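Local coordinates for protein L-hydantoinase (Arthrobacter aurescens, PDB 1GKR) that hydrolyses the cyclic amide ring of 5-substituted hydantoins with substrate-dependent stereoselectivity, using two zinc ions in each subunit of a homotetramer, at residues H62-D65 and M66-N70; E219-Q222 and R223-L227; T398-A402 and S403-S407. One frame throughout, in Å; residues are numbered along the deposited sequence.

Overall arrangement
Three short runs of chain illustrate how local bonds shape a metallo-hydrolase of the TIM-barrel clan. Contact 1 leads out of strand 51-62 at the zinc site: its inner end is a zinc ligand, and the turn beyond is held by a buried carboxylate. Contact 2 lies wholly within helix 214-231, is the most buried of the three, and pairs charges within the helix where another subunit packs. Contact 3, partly exposed and away from the annotated sites, starts with strand 398-399 and relies on turn bonds and one aromatic ring. Contacts 1 and 3 have centres 21 Å apart and both reach helix 75-85; contacts 2 and 3 lie on opposite sides of the chain's centre.

Contact 1 of 3, residues H62-D65 and M66-N70; sequences HIID and MDLKN. With ZN (zinc ion), chain F.
The carboxylate of D65 leans forward over the chain that follows it, and its OD2 accepts the backbone N of M66 at 2.8 Å, the donor standing well above the carboxylate plane. With CG anti to the backbone N (chi1 -155°), the group lies beside its own carbonyl carbon, near that N-H. The carbonyl of D65 closes a beta turn of type II' form: L68 N reaches D65 O at 3.2 Å, and M66 takes the first corner with positive phi. A second bond, K69 N to M66 O at 2.9 Å, extends the turn. K69 passes obliquely over the acid, its CB 3.7 Å from D65 OD1, and NZ makes a long salt bridge of 4.0 Å to D65 OD2. On the other side of the chain I64 CG2 rests loosely against L68 CD1 at 4.3 Å.

In a second shell, R116 makes a salt bridge to D65 OD2, while F75 N, at the start of helix 75-85, donates to D65 OD1. E92 takes the N-H groups of both I63 and I64, steadying the chain just beyond H62, whose NE2 binds zinc at 2.1 Å. H60, D312 and the carbamate of K147 complete the protein ligands of that ion, with a water 2.5 Å from the zinc ion, in the His-X-His pattern that ends the first barrel strand of this superfamily.

Chemically, the buried D65 is met by backbone N-H groups, by R116 and, more distantly, by K69; with the helix start nearby, these would be expected to favour its charged form in the loop leaving the zinc ligand.

Contact 2 of 3, residues E219-Q222 and R223-L227; sequences EAIQ and RALLL
The carboxylate of E219 lies against the edge of the R223 guanidinium, the two flat groups only 10° from coplanar, while A220 CA approaches the guanidinium obliquely. R223 grips the acid side-on with two nitrogens: NH2 reaches E219 OE1 at 2.8 Å, and NE reaches E219 OE2 at 2.9 Å. Each oxygen uses its syn lone pair, giving a bidentate salt bridge between residues i and i+4. E219 attains this by a bend at chi2 (-77°), R223 by one at chi3. Replacing R223 by an alanine removes both donors and is likely to leave the buried E219 carboxylate without its paired charge and D163 without this salt-bridge mate.

Regular alpha-helical bonds run beneath, such as R223 N to E219 O at 2.9 Å. Elsewhere on the helix, I221 and L225, themselves one turn apart, lie side by side, CG2 of I221 3.7 Å from CD2 of L225.

Around helix 214-231, I221, Q222 and L225 pack on helix 243-254; A220 and R223 touch M150, and N186 donates to E219 OE1 from the loop after strand 179-182. Toward the second subunit, E219, Q222, R223 and L226 meet residues of the same helix in that other chain.

Contact 3 of 3, residues T398-A402 and S403-S407; sequences TKVDA and SQFRS
A single 3-10 turn follows strand 398-399, built from two overlapping beta turns that carry the chain from that strand into the loop before strand 418-428. The first is closed by Q404 N donating to D401 O at 2.7 Å, the second by F405 N donating to A402 O at 3.1 Å; in the latter the N-H approaches from well above the carbonyl plane. The CG of D401 stands anti to the backbone N (chi1 -177°), which swings the carboxylate forward over the next residues. There D401 OD1 accepts the S403 hydroxyl OG at 2.7 Å, met from above the carboxylate plane, and takes a weak bond from S403 N at 3.4 Å, giving a loose Asx turn.

The other side of the turn is apolar. The ring of F405 folds back so that one face lies under A402, whose CA sits nearly over the centre, 3.7 Å from the F405 ring centroid and 13° off its normal, a CH-pi contact. V400 CG2 comes up obliquely to F405 CE1 at 4.1 Å, and A402 CB approaches F405 CE2 at 4.3 Å.

Neighbouring elements fasten both ends. V400 bonds through its backbone to G416 and M417, and D415 OD1 receives A402 N; farther on, E339 and T340 touch the F405 ring, while R406 makes a salt bridge to E80 of helix 75-85.

The chemistry is therefore two-sided: the D401 carboxylate takes the S403 hydroxyl and, weakly, the S403 N-H, while the two backbone bonds close the turns; the buried F405 packs its ring against A402 CA and V400, so the turn has a polar side and an apolar one.

Contact 1 of 3, residues H62-D65 and M66-N70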
# COMPACT_ATOMS: atom_id res chain seq x y z
N HIS A 62 16.42 -15.78 -29.44
CA HIS A 62 15.69 -16.78 -30.23
C HIS A 62 16.35 -16.95 -31.60
O HIS A 62 15.81 -16.51 -32.62
CB HIS A 62 14.25 -16.36 -30.47
CG HIS A 62 13.43 -16.18 -29.24
ND1 HIS A 62 12.92 -17.25 -28.53
CD2 HIS A 62 12.97 -15.06 -28.63
CE1 HIS A 62 12.18 -16.79 -27.53
NE2 HIS A 62 12.19 -15.47 -27.57
N ILE A 63 17.53 -17.56 -31.65
CA ILE A 63 18.16 -17.79 -32.94
C ILE A 63 17.34 -18.91 -33.57
O ILE A 63 17.22 -18.99 -34.79
CB ILE A 63 19.63 -18.22 -32.79
CG1 ILE A 63 20.46 -17.03 -32.32
CG2 ILE A 63 20.15 -18.77 -34.12
CD1 ILE A 63 21.90 -17.37 -32.02
N ILE A 64 16.74 -19.74 -32.71
CA ILE A 64 15.88 -20.86 -33.11
C ILE A 64 16.64 -22.04 -33.67
O ILE A 64 16.74 -23.07 -33.02
CB ILE A 64 14.84 -20.44 -34.15
CG1 ILE A 64 14.11 -19.17 -33.71
CG2 ILE A 64 13.85 -21.60 -34.36
CD1 ILE A 64 12.96 -19.40 -32.76
N ASP A 65 17.13 -21.87 -34.90
CA ASP A 65 17.92 -22.88 -35.62
C ASP A 65 17.20 -24.23 -35.71
O ASP A 65 15.98 -24.29 -35.87
CB ASP A 65 19.28 -23.07 -34.93
CG ASP A 65 20.37 -23.59 -35.87
OD1 ASP A 65 20.91 -22.79 -36.67
OD2 ASP A 65 20.70 -24.80 -35.80
N MET A 66 17.97 -25.31 -35.61
CA MET A 66 17.44 -26.67 -35.69
C MET A 66 16.67 -26.91 -36.99
O MET A 66 17.04 -26.36 -38.03
CB MET A 66 16.57 -26.96 -34.48
CG MET A 66 17.31 -26.72 -33.17
SD MET A 66 18.94 -27.54 -33.09
CE MET A 66 18.47 -29.10 -32.29
N ASP A 67 15.62 -27.71 -36.95
CA ASP A 67 14.86 -28.01 -38.17
C ASP A 67 14.30 -26.80 -38.90
O ASP A 67 13.88 -26.90 -40.06
CB ASP A 67 13.73 -29.01 -37.89
CG ASP A 67 14.24 -30.39 -37.51
OD1 ASP A 67 15.47 -30.62 -37.55
OD2 ASP A 67 13.39 -31.26 -37.18
N LEU A 68 14.29 -25.66 -38.24
CA LEU A 68 13.76 -24.46 -38.86
C LEU A 68 14.86 -23.46 -39.19
O LEU A 68 14.58 -22.29 -39.46
CB LEU A 68 12.76 -23.80 -37.90
CG LEU A 68 11.64 -24.69 -37.36
CD1 LEU A 68 10.82 -23.90 -36.36
CD2 LEU A 68 10.78 -25.20 -38.52
N LYS A 69 16.10 -23.91 -39.19
CA LYS A 69 17.19 -22.99 -39.43
C LYS A 69 17.12 -22.18 -40.72
O LYS A 69 17.54 -21.03 -40.75
CB LYS A 69 18.54 -23.71 -39.33
CG LYS A 69 18.91 -24.58 -40.50
CD LYS A 69 20.11 -25.47 -40.14
CE LYS A 69 19.69 -26.60 -39.21
NZ LYS A 69 20.84 -27.44 -38.77
N ASN A 70 16.56 -22.73 -41.80
CA ASN A 70 16.50 -21.94 -43.02
C ASN A 70 15.35 -20.95 -43.07
O ASN A 70 15.21 -20.21 -44.03
CB ASN A 70 16.43 -22.86 -44.24
CG ASN A 70 17.72 -23.61 -44.45
OD1 ASN A 70 18.80 -23.01 -44.56
ND2 ASN A 70 17.63 -24.94 -44.49
ZN ZN F . 10.91 -14.07 -26.60
O HOH W 1 8.86 -13.07 -27.63

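Contact 2 of 3, residues E219-Q222 and R223-L227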
# COMPACT_ATOMS: atom_id res chain seq x y z
N GLU A 219 -2.27 -8.15 -15.56
CA GLU A 219 -3.00 -9.14 -14.79
C GLU A 219 -2.14 -10.40 -14.73
O GLU A 219 -2.00 -11.03 -13.68
CB GLU A 219 -4.34 -9.44 -15.45
CG GLU A 219 -5.20 -10.48 -14.73
CD GLU A 219 -4.72 -11.92 -14.97
OE1 GLU A 219 -4.40 -12.24 -16.14
OE2 GLU A 219 -4.68 -12.73 -14.00
N ALA A 220 -1.54 -10.77 -15.86
CA ALA A 220 -0.71 -11.96 -15.92
C ALA A 220 0.50 -11.79 -15.00
O ALA A 220 0.93 -12.74 -14.33
CB ALA A 220 -0.26 -12.21 -17.34
N ILE A 221 1.06 -10.59 -14.97
CA ILE A 221 2.21 -10.36 -14.12
C ILE A 221 1.78 -10.57 -12.67
O ILE A 221 2.45 -11.26 -11.89
CB ILE A 221 2.76 -8.94 -14.34
CG1 ILE A 221 3.44 -8.85 -15.71
CG2 ILE A 221 3.75 -8.59 -13.25
CD1 ILE A 221 3.86 -7.43 -16.12
N GLN A 222 0.63 -10.00 -12.32
CA GLN A 222 0.07 -10.10 -10.98
C GLN A 222 -0.13 -11.57 -10.59
O GLN A 222 0.18 -11.97 -9.47
CB GLN A 222 -1.26 -9.38 -10.94
CG GLN A 222 -1.82 -9.13 -9.56
CD GLN A 222 -2.09 -7.64 -9.35
OE1 GLN A 222 -2.76 -7.24 -8.39
NE2 GLN A 222 -1.57 -6.80 -10.25
N ARG A 223 -0.64 -12.35 -11.53
CA ARG A 223 -0.89 -13.77 -11.32
C ARG A 223 0.41 -14.56 -11.11
O ARG A 223 0.50 -15.39 -10.20
CB ARG A 223 -1.64 -14.33 -12.53
CG ARG A 223 -2.60 -15.43 -12.17
CD ARG A 223 -3.13 -16.13 -13.39
NE ARG A 223 -3.32 -15.24 -14.52
CZ ARG A 223 -3.20 -15.65 -15.78
NH1 ARG A 223 -2.90 -16.92 -16.03
NH2 ARG A 223 -3.35 -14.79 -16.79
N ALA A 224 1.40 -14.32 -11.95
CA ALA A 224 2.67 -15.02 -11.83
C ALA A 224 3.26 -14.68 -10.47
O ALA A 224 3.78 -15.56 -9.78
CB ALA A 224 3.61 -14.58 -12.92
N LEU A 225 3.18 -13.41 -10.11
CA LEU A 225 3.69 -12.94 -8.84
C LEU A 225 3.06 -13.69 -7.65
O LEU A 225 3.76 -14.16 -6.76
CB LEU A 225 3.45 -11.43 -8.75
CG LEU A 225 4.63 -10.48 -8.96
CD1 LEU A 225 5.71 -11.09 -9.81
CD2 LEU A 225 4.14 -9.20 -9.60
N LEU A 226 1.74 -13.82 -7.66
CA LEU A 226 1.03 -14.53 -6.59
C LEU A 226 1.43 -15.99 -6.48
O LEU A 226 1.49 -16.54 -5.38
CB LEU A 226 -0.47 -14.45 -6.80
CG LEU A 226 -1.20 -13.36 -6.03
CD1 LEU A 226 -0.43 -12.03 -6.14
CD2 LEU A 226 -2.62 -13.21 -6.58
N LEU A 227 1.71 -16.61 -7.61
CA LEU A 227 2.10 -18.01 -7.61
C LEU A 227 3.55 -18.19 -7.18
O LEU A 227 3.88 -19.18 -6.54
CB LEU A 227 1.90 -18.66 -8.98
CG LEU A 227 0.50 -18.55 -9.61
CD1 LEU A 227 0.36 -19.58 -10.71
CD2 LEU A 227 -0.55 -18.78 -8.57

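Contact 3 of 3, residues T398-A402 and S403-S407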
# COMPACT_ATOMS: atom_id res chain seq x y z
N THR A 398 26.91 7.24 -37.50
CA THR A 398 26.54 6.29 -38.53
C THR A 398 25.07 5.91 -38.39
O THR A 398 24.38 6.42 -37.51
CB THR A 398 27.45 5.04 -38.45
OG1 THR A 398 27.06 4.09 -39.45
CG2 THR A 398 27.38 4.41 -37.08
N LYS A 399 24.59 5.03 -39.26
CA LYS A 399 23.19 4.59 -39.22
C LYS A 399 23.14 3.07 -39.14
O LYS A 399 24.08 2.39 -39.53
CB LYS A 399 22.45 4.99 -40.50
CG LYS A 399 22.49 6.46 -40.87
CD LYS A 399 21.71 7.32 -39.89
CE LYS A 399 21.60 8.75 -40.39
NZ LYS A 399 20.95 8.80 -41.74
N VAL A 400 22.05 2.53 -38.62
CA VAL A 400 21.92 1.08 -38.58
C VAL A 400 21.41 0.73 -39.98
O VAL A 400 20.45 1.34 -40.48
CB VAL A 400 20.92 0.61 -37.47
CG1 VAL A 400 19.81 1.59 -37.32
CG2 VAL A 400 20.35 -0.76 -37.81
N ASP A 401 22.09 -0.21 -40.64
CA ASP A 401 21.71 -0.65 -41.98
C ASP A 401 21.37 -2.15 -41.95
O ASP A 401 22.24 -3.00 -42.11
CB ASP A 401 22.88 -0.41 -42.94
CG ASP A 401 22.55 -0.77 -44.37
OD1 ASP A 401 21.38 -1.15 -44.65
OD2 ASP A 401 23.47 -0.67 -45.22
N ALA A 402 20.08 -2.45 -41.77
CA ALA A 402 19.63 -3.83 -41.67
C ALA A 402 20.15 -4.80 -42.72
O ALA A 402 20.33 -5.98 -42.44
CB ALA A 402 18.11 -3.87 -41.64
N SER A 403 20.40 -4.31 -43.93
CA SER A 403 20.88 -5.16 -45.02
C SER A 403 22.30 -5.63 -44.79
O SER A 403 22.76 -6.55 -45.46
CB SER A 403 20.83 -4.40 -46.34
OG SER A 403 21.69 -3.28 -46.29
N GLN A 404 23.00 -4.98 -43.86
CA GLN A 404 24.38 -5.34 -43.53
C GLN A 404 24.43 -6.36 -42.40
O GLN A 404 25.51 -6.84 -42.04
CB GLN A 404 25.17 -4.10 -43.14
CG GLN A 404 25.35 -3.09 -44.26
CD GLN A 404 25.84 -3.75 -45.54
OE1 GLN A 404 26.90 -4.39 -45.57
NE2 GLN A 404 25.05 -3.61 -46.61
N PHE A 405 23.27 -6.67 -41.82
CA PHE A 405 23.19 -7.63 -40.73
C PHE A 405 23.85 -8.94 -41.10
O PHE A 405 23.73 -9.42 -42.23
CB PHE A 405 21.73 -7.91 -40.37
CG PHE A 405 21.11 -6.86 -39.49
CD1 PHE A 405 21.77 -5.67 -39.21
CD2 PHE A 405 19.84 -7.07 -38.94
CE1 PHE A 405 21.18 -4.70 -38.41
CE2 PHE A 405 19.24 -6.10 -38.13
CZ PHE A 405 19.92 -4.91 -37.87
N ARG A 406 24.53 -9.54 -40.13
CA ARG A 406 25.21 -10.80 -40.36
C ARG A 406 24.27 -11.99 -40.16
O ARG A 406 24.58 -13.11 -40.54
CB ARG A 406 26.38 -10.90 -39.39
CG ARG A 406 27.19 -9.61 -39.34
CD ARG A 406 27.95 -9.44 -40.62
NE ARG A 406 28.90 -10.54 -40.79
CZ ARG A 406 29.20 -11.11 -41.96
NH1 ARG A 406 28.62 -10.69 -43.08
NH2 ARG A 406 30.09 -12.10 -42.01
N SER A 407 23.10 -11.74 -39.57
CA SER A 407 22.13 -12.79 -39.30
C SER A 407 21.42 -13.30 -40.54
O SER A 407 21.57 -12.74 -41.63
CB SER A 407 21.08 -12.28 -38.31
OG SER A 407 20.41 -11.16 -38.85